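Local coordinates for LPXTG cell wall surface protein (Streptococcus gordonii, PDB 7AVH), which probably serves as a cell-wall-attached surface adhesin, in which tandem SHIRT domains such as the two in this piece form a stalk that regulates bacterial surface interactions, at residues A[86-91]-A[154-159]; A[60-65]-A[72-77]. All blocks are in the same frame, centred on the assembly; numbering follows the deposited sequence.

Interaction 1: residues A[86-91]-A[154-159]; sequences YKATHE and ADAHFV
Parallel pairing of two strands, 86-91 beside 156-159, joins the first and last parts of the second SHIRT domain, a member of the ubiquitin clan. T89 N donates to A156 O (2.9 Å) and F158 N to T89 O (2.8 Å). Where the second strand is about to begin, D155 takes the place of a backbone acceptor: its OD1 receives K87 N at 2.8 Å, met 44° above the carboxylate plane. On the face shared with H90, the small A88 and A156 leave room for the F158 ring, whose edge atom CE2 lies 4.1 Å from A88 CB. The other face carries the polar T89, H157 and E91, with V159 beside them, and H157 bridges the strands there. With its CG anti to the backbone N (chi1 -174°), the imidazole lies along the neighbouring strand and uses both nitrogens: ND1 is 2.7 Å from T89 OG1 in a hydrogen bond that either may donate. At the far end of the ring NE2 donates to E91, whose extended chain delivers the carboxylate. This His-carboxylate bond is nearly straight, 175° at the hydrogen; NE2 meets OE1 at 2.9 Å on its anti side, and OE1 lies almost exactly in the imidazole plane.

Interaction 2: residues A[60-65]-A[72-77]; sequences YDKTSE and AHFVGT
Two torsions set up this contact: D61 holds its CG between its own backbone N and carbonyl carbon (chi1 62°), turning the carboxylate back onto V75, while F74, with CG anti to its carbonyl carbon (chi1 -67°), extends its ring against the inner side of the 62-65 loop. The D61 torsion lets OD1 accept V75 N at 2.9 Å, a straight bond (170°) that comes from well above the carboxylate plane. Backbone pairing adds a second bond, D61 N to V75 O at 2.9 Å. A short acidic side chain suits a place where the strand pairing ends, because it supplies the acceptor that a continuing strand would have offered.

K62 has two conformers; in the one described, bends at chi3 and chi4 fold its ammonium back between acids. There NZ forms a salt bridge with D61 OD2 (3.3 Å), a long one with E65 OE2, and a weak hydrogen bond to H73 O, a network that may thus be only partly formed. One water donates to D61 OD2 and H73 O; another accepts from H73 N and lies 2.9 Å from E65 OE1. The F74 ring has CD1 3.6 Å from K62 O and the backbone of S64 and E65 at its edge. Beside it Y60 packs CD1 on G76 CA at 3.5 Å; having no side chain, G76 lets the tyrosine ring lie directly against its CA.

Y60 and G76 form an antiparallel non-hydrogen-bonded pair where strand 53-60 runs out against strand 72-94. On the other edge of 72-94 lies strand 2-10, where T5 and E7 bond the H73 imidazole and F8 touches Y60; beyond the loop, E65 pairs with A38 in the small sheet of strands 37-38 and 65-66.

Interaction 2 comes first along the chain and closes before interaction 1 opens. Their centres are 46 Å apart, their nearest atoms about 26 Å, and they lie on opposite sides of the chain's centre, one in each SHIRT domain. Strand 72-94 runs through both: as 72-77 it meets the end of strand 53-60 near the close of the first domain, and as 86-91, after a break, it opens the second by pairing with 156-166. A strand that finishes one repeat and begins the next leaves little linker between them, consistent with an elongated tandem array whose reach from the cell wall could vary with the number of repeats.

Interaction 1: residues A[86-91]-A[154-159]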
loop_
_atom_site.group_PDB
_atom_site.type_symbol
_atom_site.label_atom_id
_atom_site.label_comp_id
_atom_site.label_asym_id
_atom_site.label_seq_id
_atom_site.Cartn_x
_atom_site.Cartn_y
_atom_site.Cartn_z
ATOM N N TYR A 86 -1.980 -6.024 -3.826
ATOM C CA TYR A 86 -2.443 -7.027 -4.819
ATOM C C TYR A 86 -3.813 -6.596 -5.330
ATOM O O TYR A 86 -4.439 -5.678 -4.788
ATOM C CB TYR A 86 -2.406 -8.393 -4.171
ATOM C CG TYR A 86 -1.012 -8.811 -3.781
ATOM C CD1 TYR A 86 -0.140 -9.332 -4.708
ATOM C CD2 TYR A 86 -0.513 -8.583 -2.532
ATOM C CE1 TYR A 86 1.159 -9.654 -4.401
ATOM C CE2 TYR A 86 0.843 -8.842 -2.219
ATOM C CZ TYR A 86 1.668 -9.410 -3.150
ATOM O OH TYR A 86 2.999 -9.688 -2.879
ATOM N N LYS A 87 -4.263 -7.367 -6.315
ATOM C CA LYS A 87 -5.572 -7.142 -6.959
ATOM C C LYS A 87 -6.464 -8.359 -6.731
ATOM O O LYS A 87 -6.017 -9.450 -6.500
ATOM C CB LYS A 87 -5.388 -6.928 -8.475
ATOM C CG LYS A 87 -4.566 -5.701 -8.799
ATOM C CD LYS A 87 -4.543 -5.422 -10.308
ATOM C CE LYS A 87 -3.663 -4.229 -10.624
ATOM N NZ LYS A 87 -3.506 -4.011 -12.081
ATOM N N ALA A 88 -7.751 -8.089 -6.897
ATOM C CA ALA A 88 -8.747 -9.162 -7.048
ATOM C C ALA A 88 -9.480 -8.962 -8.346
ATOM O O ALA A 88 -10.018 -7.907 -8.580
ATOM C CB ALA A 88 -9.710 -9.151 -5.893
ATOM N N THR A 89 -9.411 -10.000 -9.208
ATOM C CA THR A 89 -10.018 -9.942 -10.529
ATOM C C THR A 89 -11.209 -10.911 -10.598
ATOM O O THR A 89 -11.381 -11.761 -9.728
ATOM C CB THR A 89 -8.905 -10.304 -11.541
ATOM O OG1 THR A 89 -8.399 -11.605 -11.247
ATOM C CG2 THR A 89 -7.718 -9.314 -11.439
ATOM N N HIS A 90 -11.918 -10.743 -11.715
ATOM C CA HIS A 90 -13.176 -11.496 -11.935
ATOM C C HIS A 90 -13.120 -12.065 -13.309
ATOM O O HIS A 90 -12.596 -11.521 -14.266
ATOM C CB HIS A 90 -14.364 -10.514 -11.777
ATOM C CG HIS A 90 -14.445 -9.789 -10.479
ATOM N ND1 HIS A 90 -13.654 -8.669 -10.202
ATOM C CD2 HIS A 90 -15.192 -9.978 -9.382
ATOM C CE1 HIS A 90 -13.963 -8.252 -8.998
ATOM N NE2 HIS A 90 -14.868 -9.031 -8.412
ATOM N N GLU A 91 -13.940 -13.133 -13.429
ATOM C CA GLU A 91 -14.211 -13.779 -14.718
ATOM C C GLU A 91 -15.640 -14.345 -14.681
ATOM O O GLU A 91 -16.077 -14.712 -13.621
ATOM C CB GLU A 91 -13.248 -14.928 -14.950
ATOM C CG GLU A 91 -13.444 -15.899 -16.061
ATOM C CD GLU A 91 -12.459 -17.026 -16.149
ATOM O OE1 GLU A 91 -11.530 -17.217 -15.234
ATOM O OE2 GLU A 91 -12.593 -17.715 -17.217
ATOM N N ALA A 154 -0.261 -12.965 -3.474
ATOM C CA ALA A 154 -0.591 -13.055 -4.887
ATOM C C ALA A 154 -1.950 -12.410 -5.140
ATOM O O ALA A 154 -2.819 -12.376 -4.240
ATOM C CB ALA A 154 -0.601 -14.517 -5.391
ATOM N N ASP A 155 -2.176 -11.999 -6.361
ATOM C CA ASP A 155 -3.505 -11.530 -6.765
ATOM C C ASP A 155 -4.541 -12.690 -6.630
ATOM O O ASP A 155 -4.156 -13.873 -6.768
ATOM C CB ASP A 155 -3.437 -11.142 -8.239
ATOM C CG ASP A 155 -2.561 -9.913 -8.541
ATOM O OD1 ASP A 155 -2.398 -9.068 -7.612
ATOM O OD2 ASP A 155 -2.080 -9.811 -9.736
ATOM N N ALA A 156 -5.761 -12.299 -6.271
ATOM C CA ALA A 156 -6.884 -13.240 -6.229
ATOM C C ALA A 156 -7.708 -13.152 -7.494
ATOM O O ALA A 156 -7.705 -12.128 -8.210
ATOM C CB ALA A 156 -7.757 -12.946 -5.026
ATOM N N HIS A 157 -8.474 -14.235 -7.723
ATOM C CA HIS A 157 -9.310 -14.323 -8.918
ATOM C C HIS A 157 -10.604 -15.072 -8.558
ATOM O O HIS A 157 -10.518 -16.112 -7.929
ATOM C CB HIS A 157 -8.552 -15.060 -10.036
ATOM C CG HIS A 157 -9.264 -15.077 -11.346
ATOM N ND1 HIS A 157 -9.440 -13.934 -12.083
ATOM C CD2 HIS A 157 -9.830 -16.129 -12.069
ATOM C CE1 HIS A 157 -10.092 -14.260 -13.233
ATOM N NE2 HIS A 157 -10.288 -15.607 -13.231
ATOM N N PHE A 158 -11.707 -14.470 -8.972
ATOM C CA PHE A 158 -13.036 -15.059 -8.673
ATOM C C PHE A 158 -13.733 -15.360 -9.998
ATOM O O PHE A 158 -13.792 -14.521 -10.887
ATOM C CB PHE A 158 -13.861 -14.027 -7.910
ATOM C CG PHE A 158 -13.288 -13.742 -6.543
ATOM C CD1 PHE A 158 -13.491 -14.614 -5.507
ATOM C CD2 PHE A 158 -12.555 -12.578 -6.297
ATOM C CE1 PHE A 158 -13.050 -14.357 -4.218
ATOM C CE2 PHE A 158 -12.070 -12.348 -5.025
ATOM C CZ PHE A 158 -12.309 -13.226 -4.007
ATOM N N VAL A 159 -14.349 -16.538 -10.023
ATOM C CA VAL A 159 -15.047 -17.058 -11.243
ATOM C C VAL A 159 -16.561 -17.084 -10.977
ATOM O O VAL A 159 -16.974 -17.782 -10.045
ATOM C CB VAL A 159 -14.554 -18.459 -11.651
ATOM C CG1 VAL A 159 -15.303 -18.928 -12.903
ATOM C CG2 VAL A 159 -13.053 -18.438 -11.851
#

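Interaction 2: residues A[60-65]-A[72-77]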
loop_
_atom_site.group_PDB
_atom_site.type_symbol
_atom_site.label_atom_id
_atom_site.label_comp_id
_atom_site.label_asym_id
_atom_site.label_seq_id
_atom_site.Cartn_x
_atom_site.Cartn_y
_atom_site.Cartn_z
ATOM N N TYR A 60 18.679 15.590 6.316
ATOM C CA TYR A 60 18.444 16.622 7.330
ATOM C C TYR A 60 17.983 17.923 6.626
ATOM O O TYR A 60 18.307 18.160 5.454
ATOM C CB TYR A 60 19.732 16.831 8.143
ATOM C CG TYR A 60 20.045 15.644 9.039
ATOM C CD1 TYR A 60 19.329 15.470 10.206
ATOM C CD2 TYR A 60 20.992 14.714 8.696
ATOM C CE1 TYR A 60 19.536 14.376 10.996
ATOM C CE2 TYR A 60 21.253 13.616 9.507
ATOM C CZ TYR A 60 20.525 13.451 10.679
ATOM O OH TYR A 60 20.737 12.364 11.495
ATOM N N ASP A 61 17.392 18.778 7.438
ATOM C CA ASP A 61 16.873 20.059 6.976
ATOM C C ASP A 61 17.977 21.004 6.482
ATOM O O ASP A 61 17.725 21.883 5.655
ATOM C CB ASP A 61 16.015 20.672 8.083
ATOM C CG ASP A 61 16.671 21.006 9.412
ATOM O OD1 ASP A 61 17.607 20.304 9.835
ATOM O OD2 ASP A 61 16.123 21.894 10.063
ATOM N N LYS A 62 19.127 20.859 7.120
ATOM C CA LYS A 62 20.352 21.667 6.877
ATOM C C LYS A 62 21.513 20.673 6.768
ATOM O O LYS A 62 21.555 19.736 7.586
ATOM C CB LYS A 62 20.532 22.631 8.054
ATOM C CG LYS A 62 19.522 23.783 8.095
ATOM C CD LYS A 62 19.746 24.735 9.231
ATOM C CE LYS A 62 18.817 24.432 10.385
ATOM N NZ LYS A 62 19.072 23.094 10.977
ATOM N N THR A 63 22.375 20.810 5.821
ATOM C CA THR A 63 23.495 19.841 5.830
ATOM C C THR A 63 24.660 20.366 6.683
ATOM O O THR A 63 25.577 19.583 6.930
ATOM C CB THR A 63 23.842 19.398 4.431
ATOM O OG1 THR A 63 24.149 20.594 3.764
ATOM C CG2 THR A 63 22.715 18.723 3.668
ATOM N N SER A 64 24.579 21.579 7.184
ATOM C CA SER A 64 25.551 22.136 8.117
ATOM C C SER A 64 24.972 23.393 8.692
ATOM O O SER A 64 24.072 23.965 8.121
ATOM C CB SER A 64 26.854 22.363 7.441
ATOM O OG SER A 64 26.681 23.364 6.465
ATOM N N GLU A 65 25.583 23.845 9.764
ATOM C CA GLU A 65 25.225 25.138 10.325
ATOM C C GLU A 65 26.418 25.642 11.116
ATOM O O GLU A 65 27.137 24.862 11.706
ATOM C CB GLU A 65 24.046 25.040 11.276
ATOM C CG GLU A 65 23.455 26.392 11.645
ATOM C CD GLU A 65 22.099 26.147 12.281
ATOM O OE1 GLU A 65 22.089 25.957 13.539
ATOM O OE2 GLU A 65 21.091 26.206 11.567
ATOM N N ALA A 72 23.224 23.681 18.287
ATOM C CA ALA A 72 22.622 23.491 16.966
ATOM C C ALA A 72 21.710 22.257 17.007
ATOM O O ALA A 72 21.892 21.353 17.853
ATOM C CB ALA A 72 23.735 23.290 15.954
ATOM N N HIS A 73 20.697 22.248 16.134
ATOM C CA HIS A 73 19.701 21.161 16.103
ATOM C C HIS A 73 19.395 20.844 14.640
ATOM O O HIS A 73 19.129 21.767 13.849
ATOM C CB HIS A 73 18.447 21.560 16.867
ATOM C CG HIS A 73 17.434 20.478 17.017
ATOM N ND1 HIS A 73 17.683 19.355 17.780
ATOM C CD2 HIS A 73 16.178 20.370 16.493
ATOM C CE1 HIS A 73 16.601 18.581 17.781
ATOM N NE2 HIS A 73 15.685 19.190 17.016
ATOM N N PHE A 74 19.397 19.573 14.297
ATOM C CA PHE A 74 19.187 19.112 12.929
ATOM C C PHE A 74 17.969 18.140 12.915
ATOM O O PHE A 74 17.927 17.239 13.731
ATOM C CB PHE A 74 20.410 18.326 12.448
ATOM C CG PHE A 74 21.633 19.234 12.302
ATOM C CD1 PHE A 74 21.783 20.036 11.204
ATOM C CD2 PHE A 74 22.574 19.319 13.308
ATOM C CE1 PHE A 74 22.886 20.880 11.042
ATOM C CE2 PHE A 74 23.649 20.184 13.161
ATOM C CZ PHE A 74 23.788 20.945 12.061
ATOM N N VAL A 75 17.092 18.382 11.972
ATOM C CA VAL A 75 15.849 17.601 11.844
ATOM C C VAL A 75 15.977 16.696 10.570
ATOM O O VAL A 75 16.080 17.219 9.489
ATOM C CB VAL A 75 14.635 18.524 11.732
ATOM C CG1 VAL A 75 13.378 17.637 11.609
ATOM C CG2 VAL A 75 14.507 19.437 12.915
ATOM N N GLY A 76 15.894 15.375 10.814
ATOM C CA GLY A 76 16.039 14.439 9.709
ATOM C C GLY A 76 14.648 13.834 9.359
ATOM O O GLY A 76 13.939 13.386 10.280
ATOM N N THR A 77 14.372 13.819 8.079
ATOM C CA THR A 77 13.072 13.293 7.573
ATOM C C THR A 77 13.254 11.908 7.003
ATOM O O THR A 77 14.157 11.684 6.223
ATOM C CB THR A 77 12.500 14.285 6.575
ATOM O OG1 THR A 77 12.195 15.522 7.213
ATOM C CG2 THR A 77 11.226 13.798 5.963
HETATM O O HOH W 1 17.171 22.631 12.393
HETATM O O HOH W 2 19.860 24.915 15.025
#